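Local coordinates for protein aspartate aminotransferase (Rhodobacter sphaeroides, PDB 3NRA) that probably transfers the amino group of L-aspartate to 2-oxoglutarate, using pyridoxal 5'-phosphate as cofactor, at residues Val119-Gln133 with Leu142-Leu155. Sequence-based numbering, arbitrary orientation.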
ATOM      1  N   VAL B 119       8.558  -7.311  -7.209  1.00 13.08           N
ATOM      2  CA  VAL B 119       8.255  -7.752  -8.573  1.00 13.13           C
ATOM      3  C   VAL B 119       8.261  -6.535  -9.531  1.00 14.29           C
ATOM      4  O   VAL B 119       8.803  -6.613 -10.649  1.00 14.65           O
ATOM      5  CB  VAL B 119       6.922  -8.486  -8.638  1.00 13.32           C
ATOM      6  CG1 VAL B 119       6.589  -8.880 -10.091  1.00 12.64           C
ATOM      7  CG2 VAL B 119       6.938  -9.740  -7.697  1.00 12.95           C
ATOM      8  N   ALA B 120       7.695  -5.408  -9.079  1.00 14.41           N
ATOM      9  CA  ALA B 120       7.665  -4.169  -9.905  1.00 14.93           C
ATOM     10  C   ALA B 120       9.065  -3.696 -10.260  1.00 15.08           C
ATOM     11  O   ALA B 120       9.301  -3.240 -11.378  1.00 13.11           O
ATOM     12  CB  ALA B 120       6.919  -3.061  -9.192  1.00 14.61           C
ATOM     13  N   ALA B 121       9.988  -3.816  -9.297  1.00 14.78           N
ATOM     14  CA  ALA B 121      11.395  -3.392  -9.482  1.00 14.93           C
ATOM     15  C   ALA B 121      12.261  -4.379 -10.304  1.00 15.20           C
ATOM     16  O   ALA B 121      13.401  -4.052 -10.656  1.00 17.10           O
ATOM     17  CB  ALA B 121      12.017  -3.153  -8.147  1.00 13.67           C
ATOM     18  N   THR B 122      11.738  -5.577 -10.602  1.00 15.26           N
ATOM     19  CA  THR B 122      12.533  -6.612 -11.232  1.00 15.14           C
ATOM     20  C   THR B 122      11.944  -7.197 -12.536  1.00 15.88           C
ATOM     21  O   THR B 122      12.679  -7.779 -13.314  1.00 14.44           O
ATOM     22  CB  THR B 122      12.840  -7.762 -10.244  1.00 15.41           C
ATOM     23  OG1 THR B 122      11.612  -8.360  -9.793  1.00 17.18           O
ATOM     24  CG2 THR B 122      13.629  -7.251  -9.046  1.00 12.57           C
ATOM     25  N   VAL B 123      10.640  -7.017 -12.786  1.00 16.23           N
ATOM     26  CA  VAL B 123      10.004  -7.600 -13.962  1.00 16.68           C
ATOM     27  C   VAL B 123       9.502  -6.503 -14.934  1.00 18.17           C
ATOM     28  O   VAL B 123       8.695  -5.657 -14.579  1.00 18.98           O
ATOM     29  CB  VAL B 123       8.851  -8.532 -13.585  1.00 16.76           C
ATOM     30  CG1 VAL B 123       8.237  -9.147 -14.850  1.00 14.90           C
ATOM     31  CG2 VAL B 123       9.330  -9.639 -12.588  1.00 15.53           C
ATOM     32  N   ALA B 124      10.047  -6.501 -16.131  1.00 19.09           N
ATOM     33  CA  ALA B 124       9.569  -5.637 -17.197  1.00 20.22           C
ATOM     34  C   ALA B 124       8.737  -6.448 -18.163  1.00 20.56           C
ATOM     35  O   ALA B 124       8.781  -7.677 -18.166  1.00 20.22           O
ATOM     36  CB  ALA B 124      10.753  -4.998 -17.934  1.00 20.40           C
ATOM     37  N   ARG B 125       8.045  -5.741 -19.034  1.00 22.11           N
ATOM     38  CA  ARG B 125       7.201  -6.349 -20.042  1.00 23.31           C
ATOM     39  C   ARG B 125       7.968  -7.385 -20.909  1.00 22.97           C
ATOM     40  O   ARG B 125       8.996  -7.064 -21.515  1.00 23.46           O
ATOM     41  CB  ARG B 125       6.622  -5.241 -20.910  1.00 24.77           C
ATOM     42  CG  ARG B 125       5.848  -5.720 -22.122  1.00 30.24           C
ATOM     43  CD  ARG B 125       4.855  -4.669 -22.589  1.00 37.03           C
ATOM     44  NE  ARG B 125       4.747  -4.634 -24.046  1.00 43.53           N
ATOM     45  CZ  ARG B 125       5.573  -3.964 -24.865  1.00 49.05           C
ATOM     46  NH1 ARG B 125       6.630  -3.267 -24.392  1.00 49.29           N
ATOM     47  NH2 ARG B 125       5.350  -3.995 -26.178  1.00 52.92           N
ATOM     48  N   GLY B 126       7.460  -8.623 -20.936  1.00 22.47           N
ATOM     49  CA  GLY B 126       8.047  -9.703 -21.736  1.00 21.69           C
ATOM     50  C   GLY B 126       9.148 -10.511 -21.043  1.00 20.49           C
ATOM     51  O   GLY B 126       9.611 -11.507 -21.584  1.00 20.33           O
ATOM     52  N   ASP B 127       9.573 -10.094 -19.858  1.00 19.38           N
ATOM     53  CA  ASP B 127      10.602 -10.850 -19.112  1.00 18.81           C
ATOM     54  C   ASP B 127      10.056 -12.177 -18.645  1.00 18.09           C
ATOM     55  O   ASP B 127       8.954 -12.237 -18.144  1.00 18.33           O
ATOM     56  CB  ASP B 127      11.072 -10.080 -17.897  1.00 18.26           C
ATOM     57  CG  ASP B 127      11.934  -8.906 -18.248  1.00 19.13           C
ATOM     58  OD1 ASP B 127      12.234  -8.720 -19.445  1.00 19.04           O
ATOM     59  OD2 ASP B 127      12.320  -8.156 -17.310  1.00 20.43           O
ATOM     60  N   LYS B 128      10.844 -13.237 -18.808  1.00 17.27           N
ATOM     61  CA  LYS B 128      10.521 -14.526 -18.224  1.00 17.56           C
ATOM     62  C   LYS B 128      10.811 -14.571 -16.702  1.00 15.49           C
ATOM     63  O   LYS B 128      11.854 -14.127 -16.245  1.00 15.69           O
ATOM     64  CB  LYS B 128      11.256 -15.628 -18.950  1.00 18.25           C
ATOM     65  CG  LYS B 128      10.641 -15.909 -20.306  1.00 20.81           C
ATOM     66  CD  LYS B 128      11.545 -16.706 -21.194  1.00 23.95           C
ATOM     67  CE  LYS B 128      10.889 -16.941 -22.542  1.00 26.23           C
ATOM     68  NZ  LYS B 128      11.871 -17.139 -23.592  1.00 28.86           N
ATOM     69  N   VAL B 129       9.853 -15.066 -15.941  1.00 14.62           N
ATOM     70  CA  VAL B 129       9.972 -15.174 -14.501  1.00 13.16           C
ATOM     71  C   VAL B 129       9.648 -16.583 -14.080  1.00 13.50           C
ATOM     72  O   VAL B 129       8.591 -17.084 -14.434  1.00 14.62           O
ATOM     73  CB  VAL B 129       8.994 -14.204 -13.784  1.00 13.25           C
ATOM     74  CG1 VAL B 129       9.231 -14.240 -12.273  1.00 11.23           C
ATOM     75  CG2 VAL B 129       9.135 -12.776 -14.347  1.00 11.91           C
ATOM     76  N   ALA B 130      10.578 -17.239 -13.366  1.00 12.66           N
ATOM     77  CA  ALA B 130      10.356 -18.587 -12.810  1.00 12.73           C
ATOM     78  C   ALA B 130       9.473 -18.489 -11.569  1.00 12.49           C
ATOM     79  O   ALA B 130       9.793 -17.743 -10.630  1.00 12.28           O
ATOM     80  CB  ALA B 130      11.691 -19.261 -12.453  1.00 11.62           C
ATOM     81  N   ILE B 131       8.363 -19.218 -11.584  1.00 12.94           N
ATOM     82  CA  ILE B 131       7.384 -19.219 -10.473  1.00 13.67           C
ATOM     83  C   ILE B 131       7.108 -20.668 -10.132  1.00 13.81           C
ATOM     84  O   ILE B 131       6.945 -21.504 -11.038  1.00 14.34           O
ATOM     85  CB  ILE B 131       6.061 -18.521 -10.888  1.00 14.35           C
ATOM     86  CG1 ILE B 131       6.308 -17.018 -11.172  1.00 15.23           C
ATOM     87  CG2 ILE B 131       4.924 -18.734  -9.834  1.00 12.85           C
ATOM     88  CD1 ILE B 131       6.750 -16.241  -9.987  1.00 17.30           C
ATOM     89  N   VAL B 132       7.107 -20.977  -8.838  1.00 13.26           N
ATOM     90  CA  VAL B 132       6.835 -22.326  -8.361  1.00 13.09           C
ATOM     91  C   VAL B 132       5.318 -22.613  -8.388  1.00 13.41           C
ATOM     92  O   VAL B 132       4.513 -21.723  -8.163  1.00 13.24           O
ATOM     93  CB  VAL B 132       7.361 -22.511  -6.913  1.00 13.34           C
ATOM     94  CG1 VAL B 132       7.071 -23.963  -6.387  1.00 11.58           C
ATOM     95  CG2 VAL B 132       8.877 -22.189  -6.842  1.00 13.29           C
ATOM     96  N   GLN B 133       4.962 -23.854  -8.698  1.00 13.30           N
ATOM     97  CA  GLN B 133       3.589 -24.345  -8.630  1.00 13.44           C
ATOM     98  C   GLN B 133       3.555 -25.607  -7.749  1.00 13.33           C
ATOM     99  O   GLN B 133       4.264 -26.560  -8.022  1.00 13.95           O
ATOM    100  CB  GLN B 133       3.087 -24.688 -10.044  1.00 13.54           C
ATOM    101  CG  GLN B 133       3.039 -23.505 -10.981  1.00 13.95           C
ATOM    102  CD  GLN B 133       2.359 -23.824 -12.277  1.00 14.55           C
ATOM    103  OE1 GLN B 133       2.593 -24.866 -12.863  1.00 15.90           O
ATOM    104  NE2 GLN B 133       1.517 -22.916 -12.745  1.00 16.34           N
ATOM    105  N   LEU B 142       1.091 -11.208 -10.019  1.00 14.38           N
ATOM    106  CA  LEU B 142       2.055 -10.136 -10.091  1.00 13.81           C
ATOM    107  C   LEU B 142       2.873 -10.170 -11.373  1.00 14.60           C
ATOM    108  O   LEU B 142       2.997  -9.137 -12.065  1.00 13.66           O
ATOM    109  CB  LEU B 142       2.975 -10.175  -8.894  1.00 14.80           C
ATOM    110  CG  LEU B 142       2.359  -9.590  -7.632  1.00 13.76           C
ATOM    111  CD1 LEU B 142       3.215  -9.940  -6.457  1.00 15.58           C
ATOM    112  CD2 LEU B 142       2.201  -8.069  -7.770  1.00 13.63           C
ATOM    113  N   VAL B 143       3.404 -11.345 -11.712  1.00 14.71           N
ATOM    114  CA  VAL B 143       4.167 -11.509 -12.957  1.00 15.87           C
ATOM    115  C   VAL B 143       3.332 -11.094 -14.155  1.00 16.71           C
ATOM    116  O   VAL B 143       3.779 -10.333 -14.998  1.00 16.99           O
ATOM    117  CB  VAL B 143       4.693 -12.973 -13.139  1.00 15.44           C
ATOM    118  CG1 VAL B 143       5.251 -13.149 -14.493  1.00 15.80           C
ATOM    119  CG2 VAL B 143       5.798 -13.293 -12.046  1.00 15.74           C
ATOM    120  N   GLU B 144       2.091 -11.519 -14.176  1.00 18.57           N
ATOM    121  CA  GLU B 144       1.260 -11.280 -15.325  1.00 21.10           C
ATOM    122  C   GLU B 144       0.729  -9.817 -15.394  1.00 20.48           C
ATOM    123  O   GLU B 144       0.631  -9.255 -16.488  1.00 21.55           O
ATOM    124  CB  GLU B 144       0.158 -12.365 -15.430  1.00 22.53           C
ATOM    125  CG  GLU B 144       0.783 -13.700 -16.055  1.00 27.73           C
ATOM    126  CD  GLU B 144      -0.107 -14.951 -15.988  1.00 32.46           C
ATOM    127  OE1 GLU B 144      -1.194 -14.903 -15.370  1.00 34.03           O
ATOM    128  OE2 GLU B 144       0.318 -15.997 -16.572  1.00 36.09           O
ATOM    129  N   PHE B 145       0.549  -9.176 -14.241  1.00 18.85           N
ATOM    130  CA  PHE B 145       0.201  -7.767 -14.195  1.00 19.34           C
ATOM    131  C   PHE B 145       1.295  -6.870 -14.772  1.00 19.00           C
ATOM    132  O   PHE B 145       1.004  -5.887 -15.451  1.00 18.69           O
ATOM    133  CB  PHE B 145      -0.064  -7.324 -12.773  1.00 19.15           C
ATOM    134  CG  PHE B 145      -0.521  -5.893 -12.670  1.00 22.19           C
ATOM    135  CD1 PHE B 145      -1.733  -5.507 -13.202  1.00 23.11           C
ATOM    136  CD2 PHE B 145       0.274  -4.932 -12.075  1.00 23.33           C
ATOM    137  CE1 PHE B 145      -2.163  -4.180 -13.095  1.00 25.21           C
ATOM    138  CE2 PHE B 145      -0.155  -3.599 -11.999  1.00 24.35           C
ATOM    139  CZ  PHE B 145      -1.362  -3.240 -12.512  1.00 22.83           C
ATOM    140  N   PHE B 146       2.551  -7.220 -14.519  1.00 18.39           N
ATOM    141  CA  PHE B 146       3.648  -6.505 -15.118  1.00 19.36           C
ATOM    142  C   PHE B 146       4.025  -7.047 -16.543  1.00 20.61           C
ATOM    143  O   PHE B 146       5.075  -6.708 -17.088  1.00 21.07           O
ATOM    144  CB  PHE B 146       4.826  -6.457 -14.143  1.00 19.03           C
ATOM    145  CG  PHE B 146       4.581  -5.534 -12.955  1.00 19.53           C
ATOM    146  CD1 PHE B 146       4.588  -4.143 -13.121  1.00 21.81           C
ATOM    147  CD2 PHE B 146       4.291  -6.036 -11.721  1.00 17.99           C
ATOM    148  CE1 PHE B 146       4.315  -3.297 -12.048  1.00 19.60           C
ATOM    149  CE2 PHE B 146       4.018  -5.192 -10.648  1.00 18.43           C
ATOM    150  CZ  PHE B 146       4.033  -3.824 -10.821  1.00 19.74           C
ATOM    151  N   GLU B 147       3.122  -7.833 -17.145  1.00 21.00           N
ATOM    152  CA  GLU B 147       3.280  -8.361 -18.509  1.00 22.44           C
ATOM    153  C   GLU B 147       4.563  -9.181 -18.710  1.00 21.54           C
ATOM    154  O   GLU B 147       5.083  -9.290 -19.842  1.00 21.02           O
ATOM    155  CB  GLU B 147       3.157  -7.235 -19.543  1.00 24.45           C
ATOM    156  CG  GLU B 147       1.821  -6.422 -19.433  1.00 28.74           C
ATOM    157  CD  GLU B 147       1.582  -5.483 -20.652  1.00 37.84           C
ATOM    158  OE1 GLU B 147       1.657  -5.960 -21.830  1.00 40.70           O
ATOM    159  OE2 GLU B 147       1.326  -4.268 -20.427  1.00 43.16           O
ATOM    160  N   GLY B 148       5.023  -9.826 -17.621  1.00 20.23           N
ATOM    161  CA  GLY B 148       6.040 -10.863 -17.708  1.00 19.87           C
ATOM    162  C   GLY B 148       5.424 -12.179 -18.125  1.00 19.75           C
ATOM    163  O   GLY B 148       4.202 -12.342 -18.075  1.00 20.12           O
ATOM    164  N   GLU B 149       6.275 -13.119 -18.518  1.00 19.85           N
ATOM    165  CA  GLU B 149       5.857 -14.462 -18.902  1.00 20.10           C
ATOM    166  C   GLU B 149       6.287 -15.439 -17.800  1.00 19.10           C
ATOM    167  O   GLU B 149       7.490 -15.648 -17.580  1.00 18.66           O
ATOM    168  CB  GLU B 149       6.527 -14.835 -20.204  1.00 20.76           C
ATOM    169  CG  GLU B 149       6.103 -16.187 -20.789  1.00 24.93           C
ATOM    170  CD  GLU B 149       7.020 -16.655 -21.957  1.00 28.53           C
ATOM    171  OE1 GLU B 149       7.694 -15.798 -22.600  1.00 28.08           O
ATOM    172  OE2 GLU B 149       7.082 -17.878 -22.193  1.00 29.93           O
HETATM  173  N   MSE B 150       5.323 -16.031 -17.106  1.00 18.17           N
HETATM  174  CA  MSE B 150       5.641 -17.071 -16.112  1.00 17.49           C
HETATM  175  C   MSE B 150       6.185 -18.302 -16.806  1.00 16.97           C
HETATM  176  O   MSE B 150       5.590 -18.785 -17.779  1.00 16.23           O
HETATM  177  CB  MSE B 150       4.411 -17.477 -15.291  1.00 17.28           C
HETATM  178  CG  MSE B 150       4.593 -18.840 -14.517  1.00 19.05           C
HETATM  179 SE   MSE B 150       3.154 -19.128 -13.274  0.75 19.67          SE
HETATM  180  CE  MSE B 150       1.887 -19.795 -14.583  1.00 22.02           C
ATOM    181  N   VAL B 151       7.292 -18.826 -16.272  1.00 16.41           N
ATOM    182  CA  VAL B 151       7.793 -20.162 -16.599  1.00 16.25           C
ATOM    183  C   VAL B 151       7.651 -20.989 -15.323  1.00 16.19           C
ATOM    184  O   VAL B 151       8.281 -20.678 -14.315  1.00 16.05           O
ATOM    185  CB  VAL B 151       9.266 -20.118 -17.054  1.00 17.98           C
ATOM    186  CG1 VAL B 151       9.778 -21.560 -17.491  1.00 17.08           C
ATOM    187  CG2 VAL B 151       9.444 -19.101 -18.206  1.00 15.55           C
ATOM    188  N   PRO B 152       6.689 -21.934 -15.301  1.00 16.36           N
ATOM    189  CA  PRO B 152       6.445 -22.663 -14.074  1.00 15.62           C
ATOM    190  C   PRO B 152       7.563 -23.676 -13.753  1.00 15.50           C
ATOM    191  O   PRO B 152       8.219 -24.166 -14.643  1.00 15.88           O
ATOM    192  CB  PRO B 152       5.131 -23.391 -14.349  1.00 16.27           C
ATOM    193  CG  PRO B 152       5.060 -23.524 -15.804  1.00 17.86           C
ATOM    194  CD  PRO B 152       5.727 -22.304 -16.363  1.00 16.65           C
ATOM    195  N   VAL B 153       7.803 -23.870 -12.465  1.00 15.42           N
ATOM    196  CA  VAL B 153       8.704 -24.862 -11.945  1.00 14.40           C
ATOM    197  C   VAL B 153       7.887 -25.712 -10.982  1.00 14.53           C
ATOM    198  O   VAL B 153       7.334 -25.190 -10.009  1.00 13.75           O
ATOM    199  CB  VAL B 153       9.840 -24.205 -11.176  1.00 14.05           C
ATOM    200  CG1 VAL B 153      10.832 -25.279 -10.631  1.00 12.94           C
ATOM    201  CG2 VAL B 153      10.577 -23.162 -12.073  1.00 15.78           C
ATOM    202  N   GLN B 154       7.794 -27.010 -11.253  1.00 14.74           N
ATOM    203  CA  GLN B 154       6.981 -27.909 -10.423  1.00 14.50           C
ATOM    204  C   GLN B 154       7.599 -28.061  -9.040  1.00 13.93           C
ATOM    205  O   GLN B 154       8.823 -28.240  -8.910  1.00 12.41           O
ATOM    206  CB  GLN B 154       6.852 -29.292 -11.112  1.00 15.06           C
ATOM    207  CG  GLN B 154       5.919 -30.270 -10.428  1.00 16.87           C
ATOM    208  CD  GLN B 154       4.461 -29.807 -10.438  1.00 19.53           C
ATOM    209  OE1 GLN B 154       3.963 -29.276 -11.430  1.00 18.00           O
ATOM    210  NE2 GLN B 154       3.792 -29.986  -9.330  1.00 23.82           N
ATOM    211  N   LEU B 155       6.757 -27.959  -8.013  1.00 13.78           N
ATOM    212  CA  LEU B 155       7.082 -28.459  -6.681  1.00 14.28           C
ATOM    213  C   LEU B 155       6.460 -29.819  -6.552  1.00 14.65           C
ATOM    214  O   LEU B 155       5.252 -29.925  -6.387  1.00 14.74           O
ATOM    215  CB  LEU B 155       6.528 -27.530  -5.573  1.00 14.00           C
ATOM    216  CG  LEU B 155       6.942 -27.808  -4.114  1.00 15.28           C
ATOM    217  CD1 LEU B 155       8.438 -27.613  -3.926  1.00 12.99           C
ATOM    218  CD2 LEU B 155       6.145 -26.912  -3.110  1.00 12.02           C
TER
HETATM  219  O   HOH W   1       8.768 -13.411 -23.243  1.00 29.29           O
HETATM  220  O   HOH W   2       4.405 -26.984 -12.895  1.00 13.67           O
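Val129 and Ile131 meet Val143 in the core of a beta-alpha-beta unit, strand 128-133, helix 137-145, strand 149-154, within the large seven-stranded sheet of the fold-type-I PLP enzymes, to which this aminotransferase belongs. The strands run parallel, and 149-154 is the outermost on its side within the chain. Backbone bonds alternate between them, from Glu149 N on Asp127 O to Leu155 N on Gln133 O.

Val143 packs its methyls onto the strand side chains. Its CG2, which a chi1 of 170° turns anti to the carbonyl carbon, meets both tip to tip, 3.6 Å from Val129 CG1 and 3.7 Å from Ile131 CD1. On the same face the selenomethionine Met150 crosses Ile131 at about a right angle, its SE 3.8 Å from Ile131 CB.

The helix closes with a Schellman motif whose C-prime residue is Glu147. Just before it, the ring of Phe146 is sandwiched. Ala120 CA lies over one face, 3.9 Å from the centroid, and Phe145 CD2 lies over the other. A chi1 of -71° swings the ring toward helix 110-120, where Ala120 CB touches Phe146 CZ and Val119 CG1 comes obliquely to Phe146 CD2. Replacing Phe146 by alanine is likely to leave a gap beside Ala120 and Val119 and lose the CH-pi contact. Phe145 of the second subunit also packs on this ring.

Gly148 CA lies 4.0 Å from Val123 CG1; a CB there would clash with that methyl. At the far end Pro152 CB presses on the Gln133 amide, 3.3 Å from Gln133 OE1. One water donates to both Gln133 OE1 and Gln154 OE1, at 2.8 Å each.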